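Local coordinates for protein aromatic-amino-acid:2-oxoglutarate transaminase (Candida albicans, PDB 6HND) that probably transfers amino groups between aromatic amino acids or 2-aminoadipate and 2-oxo acids, using bound pyridoxal 5'-phosphate, at residues 390-393 with 394-398; 379-382 with 383-387; 444-447 with 448-451. All coordinates share one frame; numbering follows the deposited sequence.

How the contacts relate
Contact 2 (379-382 with 383-387) comes first along the chain, within helix 375-388. Contact 1 (390-393 with 394-398) follows at once, where a short turn opens helix 392-418. Contact 3 (444-447 with 448-451) comes later, in the loop between strand 438-443 and helix 451-465. All three are local and in series; none nests in or crosses another. The centres of contacts 1 and 2 are about 11 Å apart, and Gly391 N probably bonds to Ile385 O, joining the two successive helices, while Trp395 packs on Ile385. Contact 3 lies on the opposite side of the chain's centre, its centre about 48 Å from that of contact 1, and carries the chain from strand to helix.

Contact 1 (390-393 with 394-398); sequences KGVD and GWLEW
Val392 and Leu396 lie side by side one helical turn apart, pointing the same way, and their nearest methyls are Val392 CG1 and Leu396 CD1 at 4.1 Å. CG1 of Val392 stands opposite its own backbone N (chi1 171°), which brings this branch to the leucine. The same leucine methyl also faces Asp393: OD1 lies 3.9 Å from Leu396 CD1, with the carboxylate slanting across the leucine. That oxygen is spoken for by a salt bridge to Arg149, so the methyl packs beside an ion pair. The backbone forms the first helical bonds: that from Leu396 N to Val392 O, 2.8 Å, is nearly straight (168°), whereas Trp395 N to Gly391 O, at 3.0 Å, is more bent. Glu397 N continues the series on Asp393 O at 2.9 Å. Gly391 holds the N-cap position, and Trp395 CB rests 3.3 Å from Gly391 O before the indole swings away from the cap. A water lies doubtfully close to Lys390 O and accepts a weak bond from Gly394 N. This is the opening turn of a long helix: Leu396 and Val392 face helix 137-151, Leu396 and Asp393 also touch helix 312-319 at Ile312, the rings of Trp395 and Trp398 meet Phe389 in the preceding turn, and Trp398 packs on Phe50 of the second subunit.

Contact 2 (379-382 with 383-387); sequences TIVN and NVIQE
Four successive i+4 backbone bonds, from Asn383 N to Thr379 O through to Gln386 N on Asn382 O at 2.9 Å, join the two halves of this helix, which widens into a pi-type turn at 384-387. On one face Asn382 and Asn383 link their amides: Asn382 ND2 donates to Asn383 OD1 at 2.9 Å, nearly straight at 163°. The acceptor lies in the amide plane of Asn382 and the donor in the carbonyl plane of Asn383, although the two amides are turned 66° against each other. Asn382 has CG trans to its backbone N (chi1 175°), which sets the amide on the carbonyl side, where ND2 can meet Asn383 OD1. Gln386 slants past it, with NE2 3.0 Å from Asn382 OD1 at an angle too poor for a hydrogen bond. Gln386 NE2 donates instead to Lys120 O, which also accepts from Asn382 ND2, while Asn383 ND2 donates to Ile122 O, so three amides fasten one loop to the helix. Apolar pairs form away from the amides. Val381 and Ile385 run alongside each other, Val381 CG1 meeting Ile385 CD1 at 4.0 Å, and Ile380 CG2 lies 4.3 Å from Val384 CG2. This part of helix 375-388 is largely buried: Asn382, Ile385 and Gln386 touch helix 137-151, Ile380 and Val384 lie on strand 53-60, Thr379, Ile380 and Asn383 meet strand 109-113, and Ile380 also packs on Leu376 of the second subunit.

Contact 3 (444-447 with 448-451); sequences NLPK and DVDV
Lys447 O and Val449 O hold one water between them: it donates to Lys447 O at 3.1 Å and to Val449 O at 3.0 Å, linking the first corner of the turn to its last residue. The bond that closes the turn runs from Val449 N to Pro446 O, 3.3 Å long. It is straight at the hydrogen (171°), yet the donor sits well above the carbonyl plane, 53° out of it, so the bond uses no lone-pair direction. Pro446 to Val449 form a type I beta turn, with Lys447 and Asp448 at its two corners. It lies in the short connection from strand 438-443 to helix 451-465, at the surface of the protein, after a strand of the four-stranded antiparallel sheet and away from the cofactor. Just beyond it, Asp450 takes the N-cap position, and its OD1 accepts a hydrogen bond from Gln453 N, so the chain goes from turn to helix within a few residues. Val449 packs back on the loop residues Leu445 and Pro446. Its CG2, wedged between backbone N and carbonyl carbon (chi1 -57° to CG1), lies 3.7 Å from Leu445 CB, while CG1 slants across the proline ring, 4.0 Å from Pro446 CB. Asp448 OD1 also lies close to the proline, 3.7 Å from Pro446 CB. Leu445, Pro446 and Val449 all meet Leu521 near the C terminus, and Leu445 and Val449 also touch Lys454 on helix 451-465.

Contact 1 (390-393 with 394-398)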
loop_
_atom_site.group_PDB
_atom_site.type_symbol
_atom_site.label_atom_id
_atom_site.label_comp_id
_atom_site.label_asym_id
_atom_site.label_seq_id
_atom_site.Cartn_x
_atom_site.Cartn_y
_atom_site.Cartn_z
ATOM N N LYS B 390 11.819 3.689 24.007
ATOM C CA LYS B 390 11.979 2.507 24.906
ATOM C C LYS B 390 10.661 1.717 25.016
ATOM O O LYS B 390 10.428 1.088 26.062
ATOM C CB LYS B 390 12.511 2.905 26.292
ATOM C CG LYS B 390 13.361 4.165 26.351
ATOM C CD LYS B 390 14.578 4.049 27.240
ATOM C CE LYS B 390 15.732 3.380 26.524
ATOM N NZ LYS B 390 17.025 4.057 26.790
ATOM N N GLY B 391 9.872 1.668 23.942
ATOM C CA GLY B 391 8.673 0.819 23.844
ATOM C C GLY B 391 7.414 1.554 24.276
ATOM O O GLY B 391 7.317 2.771 24.068
ATOM N N VAL B 392 6.478 0.823 24.864
ATOM C CA VAL B 392 5.062 1.234 25.009
ATOM C C VAL B 392 4.990 2.479 25.905
ATOM O O VAL B 392 4.394 3.501 25.485
ATOM C CB VAL B 392 4.236 0.042 25.533
ATOM C CG1 VAL B 392 2.815 0.431 25.915
ATOM C CG2 VAL B 392 4.226 -1.103 24.520
ATOM N N ASP B 393 5.543 2.411 27.113
ATOM C CA ASP B 393 5.304 3.464 28.133
ATOM C C ASP B 393 5.972 4.733 27.608
ATOM O O ASP B 393 5.330 5.800 27.634
ATOM C CB ASP B 393 5.695 3.006 29.551
ATOM C CG ASP B 393 4.603 2.168 30.203
ATOM O OD1 ASP B 393 3.732 1.658 29.471
ATOM O OD2 ASP B 393 4.588 2.059 31.436
ATOM N N GLY B 394 7.179 4.611 27.069
ATOM C CA GLY B 394 7.916 5.766 26.527
ATOM C C GLY B 394 7.156 6.416 25.385
ATOM O O GLY B 394 7.185 7.645 25.276
ATOM N N TRP B 395 6.473 5.612 24.569
ATOM C CA TRP B 395 5.680 6.084 23.404
ATOM C C TRP B 395 4.433 6.786 23.942
ATOM O O TRP B 395 4.111 7.905 23.436
ATOM C CB TRP B 395 5.383 4.923 22.447
ATOM C CG TRP B 395 4.563 5.297 21.257
ATOM C CD1 TRP B 395 3.351 4.780 20.918
ATOM C CD2 TRP B 395 4.878 6.275 20.260
ATOM N NE1 TRP B 395 2.890 5.370 19.780
ATOM C CE2 TRP B 395 3.801 6.296 19.356
ATOM C CE3 TRP B 395 5.957 7.133 20.029
ATOM C CZ2 TRP B 395 3.777 7.141 18.241
ATOM C CZ3 TRP B 395 5.932 7.977 18.931
ATOM C CH2 TRP B 395 4.851 7.983 18.052
ATOM N N LEU B 396 3.805 6.218 24.974
ATOM C CA LEU B 396 2.699 6.887 25.716
ATOM C C LEU B 396 3.169 8.260 26.239
ATOM O O LEU B 396 2.397 9.220 26.134
ATOM C CB LEU B 396 2.216 5.983 26.861
ATOM C CG LEU B 396 1.320 4.815 26.438
ATOM C CD1 LEU B 396 1.124 3.831 27.587
ATOM C CD2 LEU B 396 -0.036 5.311 25.916
ATOM N N GLU B 397 4.387 8.360 26.776
ATOM C CA GLU B 397 4.924 9.629 27.309
ATOM C C GLU B 397 5.042 10.633 26.154
ATOM O O GLU B 397 4.737 11.808 26.365
ATOM C CB GLU B 397 6.266 9.431 28.014
ATOM C CG GLU B 397 6.201 8.623 29.303
ATOM C CD GLU B 397 5.490 9.252 30.494
ATOM O OE1 GLU B 397 5.051 10.439 30.382
ATOM O OE2 GLU B 397 5.357 8.547 31.529
ATOM N N TRP B 398 5.445 10.203 24.962
ATOM C CA TRP B 398 5.429 11.078 23.758
ATOM C C TRP B 398 3.978 11.469 23.376
ATOM O O TRP B 398 3.735 12.636 23.024
ATOM C CB TRP B 398 6.180 10.417 22.599
ATOM C CG TRP B 398 5.982 11.146 21.311
ATOM C CD1 TRP B 398 5.023 10.900 20.375
ATOM C CD2 TRP B 398 6.719 12.287 20.844
ATOM N NE1 TRP B 398 5.118 11.802 19.355
ATOM C CE2 TRP B 398 6.164 12.653 19.604
ATOM C CE3 TRP B 398 7.826 12.992 21.321
ATOM C CZ2 TRP B 398 6.658 13.713 18.850
ATOM C CZ3 TRP B 398 8.326 14.024 20.566
ATOM C CH2 TRP B 398 7.732 14.398 19.363
HETATM O O HOH W 1 8.750 1.691 27.827
#

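Contact 2 (379-382 with 383-387)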
loop_
_atom_site.group_PDB
_atom_site.type_symbol
_atom_site.label_atom_id
_atom_site.label_comp_id
_atom_site.label_asym_id
_atom_site.label_seq_id
_atom_site.Cartn_x
_atom_site.Cartn_y
_atom_site.Cartn_z
ATOM N N THR B 379 10.672 -0.413 9.576
ATOM C CA THR B 379 12.025 -0.495 10.182
ATOM C C THR B 379 12.271 0.805 10.951
ATOM O O THR B 379 12.517 0.708 12.149
ATOM C CB THR B 379 13.093 -0.798 9.125
ATOM O OG1 THR B 379 12.754 -2.057 8.550
ATOM C CG2 THR B 379 14.501 -0.839 9.681
ATOM N N ILE B 380 12.142 1.964 10.289
ATOM C CA ILE B 380 12.400 3.284 10.921
ATOM C C ILE B 380 11.434 3.461 12.096
ATOM O O ILE B 380 11.890 3.808 13.191
ATOM C CB ILE B 380 12.339 4.431 9.904
ATOM C CG1 ILE B 380 13.531 4.369 8.945
ATOM C CG2 ILE B 380 12.250 5.783 10.612
ATOM C CD1 ILE B 380 13.415 5.334 7.785
ATOM N N VAL B 381 10.152 3.192 11.907
ATOM C CA VAL B 381 9.129 3.505 12.946
ATOM C C VAL B 381 9.339 2.564 14.136
ATOM O O VAL B 381 9.303 3.055 15.301
ATOM C CB VAL B 381 7.689 3.487 12.396
ATOM C CG1 VAL B 381 6.677 3.471 13.516
ATOM C CG2 VAL B 381 7.441 4.659 11.454
ATOM N N ASN B 382 9.574 1.277 13.885
ATOM C CA ASN B 382 9.765 0.294 14.981
ATOM C C ASN B 382 11.002 0.682 15.806
ATOM O O ASN B 382 10.907 0.738 17.055
ATOM C CB ASN B 382 9.889 -1.134 14.463
ATOM C CG ASN B 382 10.206 -2.115 15.563
ATOM O OD1 ASN B 382 9.312 -2.619 16.229
ATOM N ND2 ASN B 382 11.486 -2.381 15.747
ATOM N N ASN B 383 12.130 0.947 15.149
ATOM C CA ASN B 383 13.415 1.164 15.860
ATOM C C ASN B 383 13.336 2.483 16.631
ATOM O O ASN B 383 13.883 2.556 17.732
ATOM C CB ASN B 383 14.584 1.022 14.894
ATOM C CG ASN B 383 14.727 -0.406 14.410
ATOM O OD1 ASN B 383 13.788 -1.206 14.525
ATOM N ND2 ASN B 383 15.878 -0.730 13.838
ATOM N N VAL B 384 12.641 3.490 16.107
ATOM C CA VAL B 384 12.525 4.803 16.795
ATOM C C VAL B 384 11.735 4.559 18.089
ATOM O O VAL B 384 12.194 5.044 19.154
ATOM C CB VAL B 384 11.913 5.893 15.896
ATOM C CG1 VAL B 384 11.426 7.101 16.703
ATOM C CG2 VAL B 384 12.871 6.324 14.782
ATOM N N ILE B 385 10.644 3.780 18.023
ATOM C CA ILE B 385 9.734 3.533 19.185
ATOM C C ILE B 385 10.468 2.674 20.223
ATOM O O ILE B 385 10.450 3.059 21.397
ATOM C CB ILE B 385 8.368 2.957 18.744
ATOM C CG1 ILE B 385 7.473 4.053 18.189
ATOM C CG2 ILE B 385 7.645 2.249 19.884
ATOM C CD1 ILE B 385 6.246 3.570 17.523
ATOM N N GLN B 386 11.171 1.625 19.801
ATOM C CA GLN B 386 11.842 0.656 20.705
ATOM C C GLN B 386 13.134 1.273 21.281
ATOM O O GLN B 386 13.355 1.154 22.499
ATOM C CB GLN B 386 12.077 -0.674 19.972
ATOM C CG GLN B 386 11.479 -1.912 20.663
ATOM C CD GLN B 386 10.074 -2.336 20.257
ATOM O OE1 GLN B 386 9.125 -2.118 21.003
ATOM N NE2 GLN B 386 9.920 -3.033 19.132
ATOM N N GLU B 387 13.955 1.962 20.488
ATOM C CA GLU B 387 15.280 2.441 20.968
ATOM C C GLU B 387 15.203 3.834 21.611
ATOM O O GLU B 387 15.799 4.023 22.671
ATOM C CB GLU B 387 16.310 2.448 19.843
ATOM C CG GLU B 387 17.404 1.417 20.041
ATOM C CD GLU B 387 18.604 1.724 19.174
ATOM O OE1 GLU B 387 18.961 0.864 18.339
ATOM O OE2 GLU B 387 19.138 2.859 19.312
#

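Contact 3 (444-447 with 448-451)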
loop_
_atom_site.group_PDB
_atom_site.type_symbol
_atom_site.label_atom_id
_atom_site.label_comp_id
_atom_site.label_asym_id
_atom_site.label_seq_id
_atom_site.Cartn_x
_atom_site.Cartn_y
_atom_site.Cartn_z
ATOM N N ASN B 444 -26.016 29.543 14.134
ATOM C CA ASN B 444 -27.425 29.688 14.589
ATOM C C ASN B 444 -28.195 30.466 13.503
ATOM O O ASN B 444 -28.710 31.582 13.774
ATOM C CB ASN B 444 -27.504 30.229 16.033
ATOM C CG ASN B 444 -26.809 29.303 17.031
ATOM O OD1 ASN B 444 -26.785 28.072 16.850
ATOM N ND2 ASN B 444 -26.233 29.854 18.099
ATOM N N LEU B 445 -28.346 29.861 12.323
ATOM C CA LEU B 445 -29.262 30.405 11.282
ATOM C C LEU B 445 -30.683 30.364 11.835
ATOM O O LEU B 445 -31.019 29.456 12.580
ATOM C CB LEU B 445 -29.166 29.595 9.981
ATOM C CG LEU B 445 -27.799 29.599 9.317
ATOM C CD1 LEU B 445 -27.729 28.546 8.242
ATOM C CD2 LEU B 445 -27.469 30.958 8.764
ATOM N N PRO B 446 -31.564 31.325 11.480
ATOM C CA PRO B 446 -33.000 31.156 11.709
ATOM C C PRO B 446 -33.487 29.799 11.174
ATOM O O PRO B 446 -33.077 29.369 10.112
ATOM C CB PRO B 446 -33.670 32.320 10.966
ATOM C CG PRO B 446 -32.572 33.355 10.775
ATOM C CD PRO B 446 -31.236 32.615 10.861
ATOM N N LYS B 447 -34.384 29.170 11.915
ATOM C CA LYS B 447 -34.914 27.815 11.614
ATOM C C LYS B 447 -35.437 27.752 10.168
ATOM O O LYS B 447 -35.314 26.682 9.542
ATOM C CB LYS B 447 -35.996 27.479 12.646
ATOM C CG LYS B 447 -36.644 26.106 12.549
ATOM C CD LYS B 447 -37.625 25.874 13.691
ATOM C CE LYS B 447 -38.318 24.533 13.657
ATOM N NZ LYS B 447 -37.331 23.423 13.710
ATOM N N ASP B 448 -36.046 28.830 9.669
ATOM C CA ASP B 448 -36.852 28.788 8.416
ATOM C C ASP B 448 -36.028 29.174 7.177
ATOM O O ASP B 448 -36.646 29.244 6.093
ATOM C CB ASP B 448 -38.103 29.672 8.511
ATOM C CG ASP B 448 -37.838 31.164 8.616
ATOM O OD1 ASP B 448 -36.840 31.542 9.255
ATOM O OD2 ASP B 448 -38.640 31.931 8.053
ATOM N N VAL B 449 -34.721 29.450 7.303
ATOM C CA VAL B 449 -33.846 29.763 6.129
ATOM C C VAL B 449 -33.352 28.429 5.560
ATOM O O VAL B 449 -33.322 27.435 6.308
ATOM C CB VAL B 449 -32.689 30.738 6.430
ATOM C CG1 VAL B 449 -33.195 32.049 6.989
ATOM C CG2 VAL B 449 -31.635 30.150 7.346
ATOM N N ASP B 450 -33.096 28.410 4.250
ATOM C CA ASP B 450 -32.474 27.290 3.507
ATOM C C ASP B 450 -31.056 27.091 4.071
ATOM O O ASP B 450 -30.205 27.992 3.893
ATOM C CB ASP B 450 -32.511 27.599 2.006
ATOM C CG ASP B 450 -32.063 26.445 1.114
ATOM O OD1 ASP B 450 -31.099 25.736 1.495
ATOM O OD2 ASP B 450 -32.671 26.279 0.030
ATOM N N VAL B 451 -30.824 25.977 4.764
ATOM C CA VAL B 451 -29.536 25.688 5.475
ATOM C C VAL B 451 -28.372 25.609 4.473
ATOM O O VAL B 451 -27.387 26.355 4.660
ATOM C CB VAL B 451 -29.608 24.401 6.323
ATOM C CG1 VAL B 451 -28.228 24.002 6.818
ATOM C CG2 VAL B 451 -30.561 24.560 7.501
HETATM O O HOH W 2 -35.636 25.583 6.699
#